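Local structure of xylulokinase (Brucella ovis, 5VM1) at residues A[93-98]-A[154-159]; A[131-136]-A[283-288]; A[175-180]-A[211-216]; A[306-311]-A[373-378]. The protein probably catalyses the ATP-dependent phosphorylation of D-xylulose to D-xylulose 5-phosphate, as a member of the FGGY family of carbohydrate kinases. One frame throughout, in Å; residues are numbered along the deposited sequence.

Interaction 1 of 4, residues A[93-98]-A[154-159]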
loop_
_atom_site.group_PDB
_atom_site.type_symbol
_atom_site.label_atom_id
_atom_site.label_comp_id
_atom_site.label_asym_id
_atom_site.label_seq_id
_atom_site.Cartn_x
_atom_site.Cartn_y
_atom_site.Cartn_z
ATOM N N LEU A 93 1.647 22.516 7.063
ATOM C CA LEU A 93 2.720 23.392 7.509
ATOM C C LEU A 93 2.328 24.851 7.312
ATOM O O LEU A 93 1.630 25.195 6.352
ATOM C CB LEU A 93 4.015 23.100 6.757
ATOM C CG LEU A 93 4.425 21.633 6.811
ATOM C CD1 LEU A 93 5.801 21.459 6.214
ATOM C CD2 LEU A 93 4.365 21.087 8.238
ATOM N N ASP A 94 2.832 25.719 8.197
ATOM C CA ASP A 94 2.527 27.142 8.105
ATOM C C ASP A 94 3.579 27.835 7.230
ATOM O O ASP A 94 4.273 27.185 6.443
ATOM C CB ASP A 94 2.414 27.773 9.502
ATOM C CG ASP A 94 3.716 27.736 10.297
ATOM O OD1 ASP A 94 4.771 27.362 9.755
ATOM O OD2 ASP A 94 3.691 28.128 11.482
ATOM N N ALA A 95 3.682 29.166 7.325
ATOM C CA ALA A 95 4.616 29.901 6.475
ATOM C C ALA A 95 6.065 29.559 6.793
ATOM O O ALA A 95 6.923 29.610 5.903
ATOM C CB ALA A 95 4.393 31.401 6.623
ATOM N N GLU A 96 6.343 29.184 8.039
ATOM C CA GLU A 96 7.676 28.838 8.512
ATOM C C GLU A 96 7.915 27.336 8.600
ATOM O O GLU A 96 8.818 26.906 9.323
ATOM C CB GLU A 96 7.910 29.431 9.898
ATOM C CG GLU A 96 8.273 30.867 9.965
ATOM C CD GLU A 96 8.658 31.221 11.375
ATOM O OE1 GLU A 96 7.801 31.086 12.277
ATOM O OE2 GLU A 96 9.831 31.585 11.589
ATOM N N ASP A 97 7.132 26.530 7.902
ATOM C CA ASP A 97 7.271 25.081 7.921
ATOM C C ASP A 97 6.962 24.452 9.271
ATOM O O ASP A 97 7.316 23.278 9.486
ATOM C CB ASP A 97 8.669 24.645 7.504
ATOM C CG ASP A 97 8.954 24.964 6.078
ATOM O OD1 ASP A 97 7.992 25.215 5.323
ATOM O OD2 ASP A 97 10.130 24.908 5.700
ATOM N N ARG A 98 6.338 25.186 10.199
ATOM C CA ARG A 98 5.916 24.588 11.462
ATOM C C ARG A 98 4.669 23.718 11.268
ATOM O O ARG A 98 3.771 24.046 10.478
ATOM C CB ARG A 98 5.629 25.670 12.507
ATOM C CG ARG A 98 6.859 26.310 13.092
ATOM C CD ARG A 98 6.514 27.212 14.261
ATOM N NE ARG A 98 6.585 28.634 13.912
ATOM C CZ ARG A 98 5.528 29.441 13.821
ATOM N NH1 ARG A 98 4.308 28.974 14.060
ATOM N NH2 ARG A 98 5.691 30.716 13.503
ATOM N N ARG A 154 -3.770 29.246 8.100
ATOM C CA ARG A 154 -2.318 29.337 8.195
ATOM C C ARG A 154 -1.594 28.306 7.341
ATOM O O ARG A 154 -0.361 28.304 7.330
ATOM C CB ARG A 154 -1.866 29.183 9.652
ATOM C CG ARG A 154 -2.419 30.240 10.571
ATOM C CD ARG A 154 -1.644 30.235 11.859
ATOM N NE ARG A 154 -2.253 29.371 12.862
ATOM C CZ ARG A 154 -1.570 28.608 13.710
ATOM N NH1 ARG A 154 -0.238 28.580 13.660
ATOM N NH2 ARG A 154 -2.224 27.863 14.596
ATOM N N ILE A 155 -2.325 27.480 6.589
ATOM C CA ILE A 155 -1.707 26.453 5.760
ATOM C C ILE A 155 -0.929 27.092 4.607
ATOM O O ILE A 155 -1.492 27.755 3.727
ATOM C CB ILE A 155 -2.758 25.488 5.216
ATOM C CG1 ILE A 155 -3.401 24.689 6.341
ATOM C CG2 ILE A 155 -2.143 24.593 4.158
ATOM C CD1 ILE A 155 -4.474 23.801 5.845
ATOM N N ARG A 156 0.368 26.820 4.554
ATOM C CA ARG A 156 1.167 27.242 3.424
ATOM C C ARG A 156 1.679 26.069 2.593
ATOM O O ARG A 156 2.108 26.274 1.453
ATOM C CB ARG A 156 2.330 28.137 3.903
ATOM C CG ARG A 156 1.925 29.638 4.037
ATOM C CD ARG A 156 1.371 30.242 2.700
ATOM N NE ARG A 156 2.093 29.691 1.539
ATOM C CZ ARG A 156 1.606 29.567 0.300
ATOM N NH1 ARG A 156 0.371 29.970 0.009
ATOM N NH2 ARG A 156 2.358 29.023 -0.654
ATOM N N LYS A 157 1.640 24.854 3.131
ATOM C CA LYS A 157 2.033 23.663 2.396
ATOM C C LYS A 157 1.283 22.451 2.967
ATOM O O LYS A 157 1.089 22.352 4.183
ATOM C CB LYS A 157 3.557 23.503 2.489
ATOM C CG LYS A 157 4.185 22.624 1.440
ATOM C CD LYS A 157 4.176 23.307 0.093
ATOM C CE LYS A 157 4.674 24.763 0.165
ATOM N NZ LYS A 157 5.033 25.274 -1.186
ATOM N N VAL A 158 0.874 21.525 2.097
ATOM C CA VAL A 158 0.304 20.239 2.508
ATOM C C VAL A 158 1.231 19.150 1.997
ATOM O O VAL A 158 1.391 18.980 0.781
ATOM C CB VAL A 158 -1.120 19.997 1.966
ATOM C CG1 VAL A 158 -1.588 18.572 2.347
ATOM C CG2 VAL A 158 -2.122 21.080 2.466
ATOM N N LEU A 159 1.810 18.386 2.913
ATOM C CA LEU A 159 2.776 17.374 2.535
ATOM C C LEU A 159 2.311 16.016 3.034
ATOM O O LEU A 159 1.658 15.919 4.079
ATOM C CB LEU A 159 4.164 17.685 3.112
ATOM C CG LEU A 159 4.927 18.909 2.638
ATOM C CD1 LEU A 159 6.142 19.133 3.529
ATOM C CD2 LEU A 159 5.359 18.705 1.196
#
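In both L93 and L159 the first torsion sets CG beside the backbone N and anti to the carbonyl carbon (chi1 -53° and -66°), and the two branched ends meet methyl to methyl, L93 CD1 lying 3.6 Å from L159 CD1. The side chains cross at about a right angle, against helix 161-170, where L167 touches both. The backbones are hydrogen-bonded as well. L93 N donates to K157 O at 2.9 Å, while L93 O is gripped by two successive amides: R156 N at 2.7 Å, in the carbonyl plane, and K157 N at 3.2 Å, tilted from it. One residue thus faces two. Beyond this point D94 CA approaches R154 O at 3.2 Å in a CA-H...O contact, and the bent chain of R156 lays its CG 3.6 Å from A95 CA.

The hairpin-like return of 94-97, a type I turn, is fixed by D94. Its OD1 receives R98 N at 2.7 Å from above the carboxylate plane, and R98, whose guanidinium has D94 CG toward the rim of one face, forms salt bridges with both D94 and E96. The bridge to D94 rests on charge alone, since no N-H points at the oxygen. K157 turns its amine away to G206 O and packs against Y173 as a cation-pi pair. With R156 and K157 both opposite L93, the arrangement is a classic beta bulge at the end of the short antiparallel pair 91-93 and 157-159.

Interaction 2 of 4, residues A[131-136]-A[283-288]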
loop_
_atom_site.group_PDB
_atom_site.type_symbol
_atom_site.label_atom_id
_atom_site.label_comp_id
_atom_site.label_asym_id
_atom_site.label_seq_id
_atom_site.Cartn_x
_atom_site.Cartn_y
_atom_site.Cartn_z
ATOM N N ILE A 131 -12.239 6.498 -6.266
ATOM C CA ILE A 131 -13.195 6.897 -5.246
ATOM C C ILE A 131 -12.496 7.786 -4.222
ATOM O O ILE A 131 -11.309 7.605 -3.920
ATOM C CB ILE A 131 -13.782 5.635 -4.587
ATOM C CG1 ILE A 131 -14.642 4.856 -5.587
ATOM C CG2 ILE A 131 -14.559 5.985 -3.309
ATOM C CD1 ILE A 131 -15.068 3.477 -5.100
ATOM N N VAL A 132 -13.224 8.771 -3.696
ATOM C CA VAL A 132 -12.706 9.640 -2.641
ATOM C C VAL A 132 -13.099 9.007 -1.308
ATOM O O VAL A 132 -14.233 9.145 -0.839
ATOM C CB VAL A 132 -13.226 11.075 -2.762
ATOM C CG1 VAL A 132 -12.443 12.014 -1.851
ATOM C CG2 VAL A 132 -13.183 11.545 -4.198
ATOM N N PHE A 133 -12.173 8.279 -0.713
ATOM C CA PHE A 133 -12.385 7.754 0.625
ATOM C C PHE A 133 -11.925 8.748 1.689
ATOM O O PHE A 133 -11.112 9.645 1.418
ATOM C CB PHE A 133 -11.661 6.426 0.785
ATOM C CG PHE A 133 -12.299 5.316 0.038
ATOM C CD1 PHE A 133 -13.453 4.728 0.526
ATOM C CD2 PHE A 133 -11.762 4.857 -1.160
ATOM C CE1 PHE A 133 -14.054 3.700 -0.165
ATOM C CE2 PHE A 133 -12.357 3.820 -1.847
ATOM C CZ PHE A 133 -13.501 3.243 -1.357
ATOM N N PRO A 134 -12.472 8.642 2.908
ATOM C CA PRO A 134 -12.123 9.615 3.963
ATOM C C PRO A 134 -10.676 9.594 4.370
ATOM O O PRO A 134 -10.226 10.559 5.002
ATOM C CB PRO A 134 -13.010 9.195 5.138
ATOM C CG PRO A 134 -13.367 7.808 4.874
ATOM C CD PRO A 134 -13.385 7.598 3.392
ATOM N N GLY A 135 -9.942 8.525 4.052
ATOM C CA GLY A 135 -8.523 8.410 4.354
ATOM C C GLY A 135 -7.591 9.058 3.357
ATOM O O GLY A 135 -6.387 9.170 3.616
ATOM N N PHE A 136 -8.135 9.504 2.239
ATOM C CA PHE A 136 -7.399 10.259 1.256
ATOM C C PHE A 136 -7.210 11.703 1.759
ATOM O O PHE A 136 -7.854 12.142 2.721
ATOM C CB PHE A 136 -8.144 10.184 -0.077
ATOM C CG PHE A 136 -8.065 8.847 -0.751
ATOM C CD1 PHE A 136 -7.633 7.730 -0.078
ATOM C CD2 PHE A 136 -8.405 8.719 -2.080
ATOM C CE1 PHE A 136 -7.555 6.501 -0.717
ATOM C CE2 PHE A 136 -8.334 7.490 -2.729
ATOM C CZ PHE A 136 -7.905 6.385 -2.052
ATOM N N ALA A 283 -14.629 0.015 -8.122
ATOM C CA ALA A 283 -13.916 0.292 -6.882
ATOM C C ALA A 283 -12.491 -0.267 -6.897
ATOM O O ALA A 283 -11.994 -0.750 -5.880
ATOM C CB ALA A 283 -14.685 -0.216 -5.666
ATOM N N VAL A 284 -11.816 -0.212 -8.052
ATOM C CA VAL A 284 -10.378 -0.465 -8.071
ATOM C C VAL A 284 -9.670 0.886 -8.002
ATOM O O VAL A 284 -10.205 1.913 -8.428
ATOM C CB VAL A 284 -9.885 -1.272 -9.300
ATOM C CG1 VAL A 284 -10.956 -2.202 -9.852
ATOM C CG2 VAL A 284 -9.330 -0.359 -10.355
ATOM N N HIS A 285 -8.507 0.914 -7.362
ATOM C CA HIS A 285 -7.664 2.109 -7.354
ATOM C C HIS A 285 -6.723 2.095 -8.554
ATOM O O HIS A 285 -6.211 1.039 -8.944
ATOM C CB HIS A 285 -6.868 2.215 -6.049
ATOM C CG HIS A 285 -7.736 2.518 -4.874
ATOM N ND1 HIS A 285 -8.494 3.669 -4.792
ATOM C CD2 HIS A 285 -8.048 1.787 -3.780
ATOM C CE1 HIS A 285 -9.196 3.658 -3.672
ATOM N NE2 HIS A 285 -8.952 2.521 -3.046
ATOM N N ALA A 286 -6.518 3.274 -9.152
ATOM C CA ALA A 286 -5.552 3.457 -10.238
ATOM C C ALA A 286 -4.687 4.658 -9.891
ATOM O O ALA A 286 -5.181 5.791 -9.817
ATOM C CB ALA A 286 -6.222 3.661 -11.598
ATOM N N PHE A 287 -3.402 4.404 -9.688
ATOM C CA PHE A 287 -2.455 5.413 -9.263
ATOM C C PHE A 287 -1.254 5.376 -10.189
ATOM O O PHE A 287 -0.966 4.349 -10.822
ATOM C CB PHE A 287 -1.953 5.171 -7.831
ATOM C CG PHE A 287 -3.003 5.248 -6.768
ATOM C CD1 PHE A 287 -3.919 6.280 -6.739
ATOM C CD2 PHE A 287 -3.037 4.301 -5.751
ATOM C CE1 PHE A 287 -4.873 6.359 -5.715
ATOM C CE2 PHE A 287 -3.986 4.372 -4.729
ATOM C CZ PHE A 287 -4.906 5.406 -4.716
ATOM N N CYS A 288 -0.512 6.486 -10.197
ATOM C CA CYS A 288 0.801 6.488 -10.832
ATOM C C CYS A 288 1.734 5.532 -10.101
ATOM O O CYS A 288 1.636 5.335 -8.886
ATOM C CB CYS A 288 1.418 7.890 -10.810
ATOM S SG CYS A 288 0.403 9.204 -11.536
HETATM O O HOH W 1 -11.101 3.631 -6.751
#
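H285 brings its CE1 up to two phenylalanines of the facing loop. F136 CZ comes within 3.4 Å of H285 CE1, the two side chains arriving from opposite directions, and F133 CE2 lies 3.7 Å from the same carbon. No ring covers another here: F133 and H285 meet rim to rim with planes at 68°, whereas F136 and H285 are obliquely set at 48°. F136 CZ also touches F287 CZ at 4.1 Å, at the edge of the F287 ring. At the other end of the contact I131 CD1 rests on A283 CB (3.8 Å).

Further out, I131 CG2 lies against one face of the F133 ring, toward its rim, and R346 makes a cation-pi contact with that ring. A water accepts from I131 N at 3.1 Å and donates to V284 O at 2.6 Å, linking the two segments, which have no direct hydrogen bond to each other. N130 OD1 accepts from A286 N and, weakly, from H285 ND1. Through F133, F136 and H285 this aromatic cluster spans the N- and C-terminal FGGY family regions. F136 also stacks on H88, a predicted substrate-binding residue, which places the cluster beside the probable sugar site.

Interaction 3 of 4, residues A[175-180]-A[211-216]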
loop_
_atom_site.group_PDB
_atom_site.type_symbol
_atom_site.label_atom_id
_atom_site.label_comp_id
_atom_site.label_asym_id
_atom_site.label_seq_id
_atom_site.Cartn_x
_atom_site.Cartn_y
_atom_site.Cartn_z
ATOM N N SER A 175 7.265 15.970 -4.017
ATOM C CA SER A 175 6.589 14.689 -3.907
ATOM C C SER A 175 6.708 13.939 -5.227
ATOM O O SER A 175 6.966 14.537 -6.278
ATOM C CB SER A 175 5.115 14.894 -3.570
ATOM O OG SER A 175 4.519 13.693 -3.136
ATOM N N ASP A 176 6.464 12.626 -5.181
ATOM C CA ASP A 176 6.497 11.788 -6.374
ATOM C C ASP A 176 5.074 11.520 -6.859
ATOM O O ASP A 176 4.101 11.776 -6.155
ATOM C CB ASP A 176 7.248 10.468 -6.118
ATOM C CG ASP A 176 6.368 9.398 -5.456
ATOM O OD1 ASP A 176 6.052 9.563 -4.259
ATOM O OD2 ASP A 176 6.020 8.385 -6.106
ATOM N N MET A 177 4.967 11.027 -8.097
ATOM C CA MET A 177 3.652 10.838 -8.712
ATOM C C MET A 177 2.786 9.829 -7.955
ATOM O O MET A 177 1.585 10.069 -7.777
ATOM C CB MET A 177 3.800 10.414 -10.167
ATOM C CG MET A 177 4.440 11.469 -11.032
ATOM S SD MET A 177 3.601 13.064 -10.939
ATOM C CE MET A 177 4.747 14.083 -11.850
ATOM N N SER A 178 3.381 8.719 -7.473
ATOM C CA SER A 178 2.591 7.614 -6.918
ATOM C C SER A 178 1.980 7.984 -5.585
ATOM O O SER A 178 0.868 7.559 -5.266
ATOM C CB SER A 178 3.441 6.349 -6.764
ATOM O OG SER A 178 4.293 6.396 -5.632
ATOM N N ASP A 179 2.694 8.768 -4.801
ATOM C CA ASP A 179 2.175 9.172 -3.513
ATOM C C ASP A 179 1.145 10.266 -3.687
ATOM O O ASP A 179 0.130 10.293 -2.978
ATOM C CB ASP A 179 3.346 9.633 -2.636
ATOM C CG ASP A 179 3.221 9.207 -1.161
ATOM O OD1 ASP A 179 2.172 8.662 -0.713
ATOM O OD2 ASP A 179 4.239 9.385 -0.457
ATOM N N SER A 180 1.367 11.141 -4.659
ATOM C CA SER A 180 0.462 12.250 -4.844
ATOM C C SER A 180 -0.829 11.864 -5.550
ATOM O O SER A 180 -1.844 12.548 -5.357
ATOM C CB SER A 180 1.205 13.357 -5.573
ATOM O OG SER A 180 2.005 14.067 -4.637
ATOM N N LEU A 211 6.206 18.240 -8.171
ATOM C CA LEU A 211 6.082 16.840 -8.554
ATOM C C LEU A 211 7.259 16.375 -9.410
ATOM O O LEU A 211 7.792 17.125 -10.237
ATOM C CB LEU A 211 4.772 16.604 -9.299
ATOM C CG LEU A 211 3.551 16.871 -8.423
ATOM C CD1 LEU A 211 2.304 16.951 -9.264
ATOM C CD2 LEU A 211 3.434 15.743 -7.413
ATOM N N VAL A 212 7.659 15.123 -9.191
ATOM C CA VAL A 212 8.736 14.459 -9.910
ATOM C C VAL A 212 8.328 13.000 -10.045
ATOM O O VAL A 212 7.398 12.535 -9.387
ATOM C CB VAL A 212 10.099 14.549 -9.180
ATOM C CG1 VAL A 212 10.587 15.973 -9.078
ATOM C CG2 VAL A 212 10.001 13.913 -7.793
ATOM N N GLU A 213 9.040 12.266 -10.898
ATOM C CA GLU A 213 8.872 10.819 -10.893
ATOM C C GLU A 213 9.659 10.233 -9.731
ATOM O O GLU A 213 10.678 10.785 -9.313
ATOM C CB GLU A 213 9.314 10.184 -12.211
ATOM C CG GLU A 213 8.554 10.717 -13.400
ATOM C CD GLU A 213 7.111 10.328 -13.393
ATOM O OE1 GLU A 213 6.711 9.441 -12.612
ATOM O OE2 GLU A 213 6.368 10.925 -14.182
ATOM N N GLY A 214 9.141 9.131 -9.179
ATOM C CA GLY A 214 9.723 8.567 -7.975
ATOM C C GLY A 214 11.177 8.185 -8.120
ATOM O O GLY A 214 11.932 8.222 -7.148
ATOM N N SER A 215 11.578 7.780 -9.314
ATOM C CA SER A 215 12.936 7.341 -9.561
ATOM C C SER A 215 13.851 8.470 -10.005
ATOM O O SER A 215 15.038 8.224 -10.258
ATOM C CB SER A 215 12.932 6.234 -10.615
ATOM O OG SER A 215 12.335 6.729 -11.792
ATOM N N GLU A 216 13.354 9.696 -10.124
ATOM C CA GLU A 216 14.263 10.742 -10.569
ATOM C C GLU A 216 14.774 11.530 -9.363
ATOM O O GLU A 216 14.244 11.423 -8.257
ATOM C CB GLU A 216 13.638 11.642 -11.654
ATOM C CG GLU A 216 12.467 12.545 -11.353
ATOM C CD GLU A 216 11.717 12.960 -12.643
ATOM O OE1 GLU A 216 11.983 12.338 -13.713
ATOM O OE2 GLU A 216 10.892 13.914 -12.592
#
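M177 and L211 bury the most surface in this contact, and they cross at about a right angle. Bent at its second torsion (chi2 -54°), the M177 chain folds back so that CE rests 3.6 Å from L211 CB, while its CG is 3.4 Å from E213 OE1, an oxygen whose charge is met by a salt bridge to R191. L211 sends its other end along the opposite segment: CD2 lies 3.5 Å from S180 OG, where W193 and L186 also touch L211.

V212 comes next. Its CG2 lies 3.4 Å from S175 O, the same oxygen to which its N donates at 3.1 Å, and its O receives M177 N in a weak, bent bond. The second bond reaches the first residue of helix 177-180. Just before that helix, D176 packs CB against G214 CA (3.6 Å) and turns its carboxylate forward over the start of the helix. OD2 takes S178 OG at 2.7 Å through its syn lone pair and S178 N at 3.0 Å from above the plane; OD1 accepts weakly from D179 N and pairs with K162. The whole is a two-stranded parallel pair, 174-176 with 210-212, in which the first strand leads through an aspartate N-cap into helix 177-180.

Interaction 4 of 4, residues A[306-311]-A[373-378]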
loop_
_atom_site.group_PDB
_atom_site.type_symbol
_atom_site.label_atom_id
_atom_site.label_comp_id
_atom_site.label_asym_id
_atom_site.label_seq_id
_atom_site.Cartn_x
_atom_site.Cartn_y
_atom_site.Cartn_z
ATOM N N SER A 306 -7.109 -10.590 8.473
ATOM C CA SER A 306 -7.914 -10.269 9.642
ATOM C C SER A 306 -9.191 -11.089 9.691
ATOM O O SER A 306 -9.753 -11.282 10.774
ATOM C CB SER A 306 -8.241 -8.780 9.654
ATOM O OG SER A 306 -9.201 -8.473 8.668
ATOM N N ALA A 307 -9.650 -11.594 8.542
ATOM C CA ALA A 307 -10.758 -12.539 8.551
ATOM C C ALA A 307 -10.361 -13.832 9.245
ATOM O O ALA A 307 -11.145 -14.371 10.029
ATOM C CB ALA A 307 -11.237 -12.819 7.132
ATOM N N LEU A 308 -9.133 -14.323 9.016
ATOM C CA LEU A 308 -8.682 -15.515 9.734
ATOM C C LEU A 308 -8.398 -15.216 11.201
ATOM O O LEU A 308 -8.743 -16.014 12.068
ATOM C CB LEU A 308 -7.447 -16.112 9.074
ATOM C CG LEU A 308 -6.951 -17.396 9.745
ATOM C CD1 LEU A 308 -7.985 -18.527 9.691
ATOM C CD2 LEU A 308 -5.617 -17.804 9.122
ATOM N N GLU A 309 -7.793 -14.066 11.504
ATOM C CA GLU A 309 -7.653 -13.650 12.897
ATOM C C GLU A 309 -9.012 -13.614 13.580
ATOM O O GLU A 309 -9.167 -14.109 14.701
ATOM C CB GLU A 309 -6.968 -12.279 12.989
ATOM C CG GLU A 309 -5.484 -12.307 13.288
ATOM C CD GLU A 309 -4.708 -11.226 12.512
ATOM O OE1 GLU A 309 -5.178 -10.058 12.476
ATOM O OE2 GLU A 309 -3.637 -11.554 11.932
ATOM N N TRP A 310 -10.017 -13.033 12.916
ATOM C CA TRP A 310 -11.336 -12.974 13.529
ATOM C C TRP A 310 -11.833 -14.370 13.896
ATOM O O TRP A 310 -12.229 -14.615 15.045
ATOM C CB TRP A 310 -12.348 -12.288 12.609
ATOM C CG TRP A 310 -13.749 -12.441 13.191
ATOM C CD1 TRP A 310 -14.294 -11.711 14.208
ATOM C CD2 TRP A 310 -14.749 -13.398 12.804
ATOM N NE1 TRP A 310 -15.566 -12.158 14.487
ATOM C CE2 TRP A 310 -15.873 -13.189 13.644
ATOM C CE3 TRP A 310 -14.807 -14.408 11.831
ATOM C CZ2 TRP A 310 -17.053 -13.953 13.542
ATOM C CZ3 TRP A 310 -15.980 -15.165 11.723
ATOM C CH2 TRP A 310 -17.090 -14.930 12.580
ATOM N N TYR A 311 -11.767 -15.318 12.946
ATOM C CA TYR A 311 -12.262 -16.665 13.205
ATOM C C TYR A 311 -11.473 -17.358 14.314
ATOM O O TYR A 311 -12.049 -18.103 15.127
ATOM C CB TYR A 311 -12.244 -17.480 11.920
ATOM C CG TYR A 311 -12.656 -18.922 12.098
ATOM C CD1 TYR A 311 -13.950 -19.262 12.490
ATOM C CD2 TYR A 311 -11.763 -19.949 11.835
ATOM C CE1 TYR A 311 -14.314 -20.599 12.646
ATOM C CE2 TYR A 311 -12.109 -21.261 11.994
ATOM C CZ TYR A 311 -13.375 -21.592 12.396
ATOM O OH TYR A 311 -13.679 -22.928 12.539
ATOM N N ALA A 373 -13.173 -22.879 4.727
ATOM C CA ALA A 373 -14.078 -21.978 4.023
ATOM C C ALA A 373 -13.628 -20.522 4.151
ATOM O O ALA A 373 -13.919 -19.706 3.267
ATOM C CB ALA A 373 -15.502 -22.163 4.541
ATOM N N VAL A 374 -12.958 -20.171 5.255
ATOM C CA VAL A 374 -12.425 -18.817 5.400
ATOM C C VAL A 374 -11.322 -18.571 4.380
ATOM O O VAL A 374 -11.288 -17.521 3.733
ATOM C CB VAL A 374 -11.917 -18.563 6.838
ATOM C CG1 VAL A 374 -11.170 -17.199 6.927
ATOM C CG2 VAL A 374 -13.058 -18.646 7.854
ATOM N N LEU A 375 -10.408 -19.531 4.215
ATOM C CA LEU A 375 -9.347 -19.367 3.229
ATOM C C LEU A 375 -9.912 -19.390 1.816
ATOM O O LEU A 375 -9.531 -18.556 0.981
ATOM C CB LEU A 375 -8.265 -20.439 3.404
ATOM C CG LEU A 375 -7.565 -20.609 4.768
ATOM C CD1 LEU A 375 -6.314 -21.472 4.665
ATOM C CD2 LEU A 375 -7.249 -19.268 5.432
ATOM N N GLU A 376 -10.845 -20.316 1.537
ATOM C CA GLU A 376 -11.486 -20.343 0.220
ATOM C C GLU A 376 -12.173 -19.021 -0.093
ATOM O O GLU A 376 -12.025 -18.482 -1.200
ATOM C CB GLU A 376 -12.501 -21.472 0.154
ATOM C CG GLU A 376 -11.941 -22.845 -0.038
ATOM C CD GLU A 376 -12.929 -23.926 0.405
ATOM O OE1 GLU A 376 -14.065 -23.565 0.797
ATOM O OE2 GLU A 376 -12.554 -25.122 0.368
ATOM N N GLY A 377 -12.902 -18.478 0.886
ATOM C CA GLY A 377 -13.646 -17.248 0.672
ATOM C C GLY A 377 -12.751 -16.052 0.398
ATOM O O GLY A 377 -13.062 -15.212 -0.451
ATOM N N VAL A 378 -11.641 -15.934 1.126
ATOM C CA VAL A 378 -10.734 -14.840 0.815
ATOM C C VAL A 378 -10.127 -15.053 -0.556
ATOM O O VAL A 378 -10.040 -14.114 -1.346
ATOM C CB VAL A 378 -9.649 -14.682 1.895
ATOM C CG1 VAL A 378 -8.491 -13.844 1.356
ATOM C CG2 VAL A 378 -10.235 -13.989 3.090
#
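The Y311 ring meets V374 obliquely, with Y311 CG 4.3 Å from V374 CG2. Within its own surroundings the ring is also touched by L322 of helix 319-326 and by L370 and T371, one turn earlier on the helix that carries V374, and its hydroxyl is hydrogen-bonded to R367 O. With CG anti to the backbone N (chi1 176°), the ring lies alongside that valine methyl.

V374 is the residue most covered by the contact, its two methyls serving different neighbours. While CG2 goes to the tyrosine, CG1, anti to N at chi1 172°, lies over the opposing backbone 4.1 Å from L308 N and 4.4 Å from A307 CB. This is close to antiparallel helix packing, the short axes 9.9 Å apart and running at 161°, within the C-terminal FGGY region of the actin-like ATPase clan. One turn on, V378 CG2 meets A307 CB at 4.3 Å, the small alanine accepting both valines. L308 and L375 close the other flank, L308 CD2 to L375 CD2 at 4.3 Å. L308 further touches P319, and L375 touches L326 and Y410, while W411 packs on V378.

In the fold
Interactions 1 and 3 both lie in the N-terminal FGGY region and interaction 4 in the C-terminal one, while interaction 2 joins the two. Along the chain the segments of interactions 1 and 2 alternate, interaction 3 falls between the two segments of interaction 2, and interaction 4 comes last. Interactions 2 and 3 have centres about 17 Å apart yet touch, where C288 packs on M177 and S178. Interaction 1 is peripheral, about 20 Å from interaction 3 between centres. Interaction 4 lies across the chain's centre from interaction 1, about 44 Å between centres. The outer contacts thus belong to separate regions; interaction 2 bridges them, with interaction 3 against it near the predicted active site.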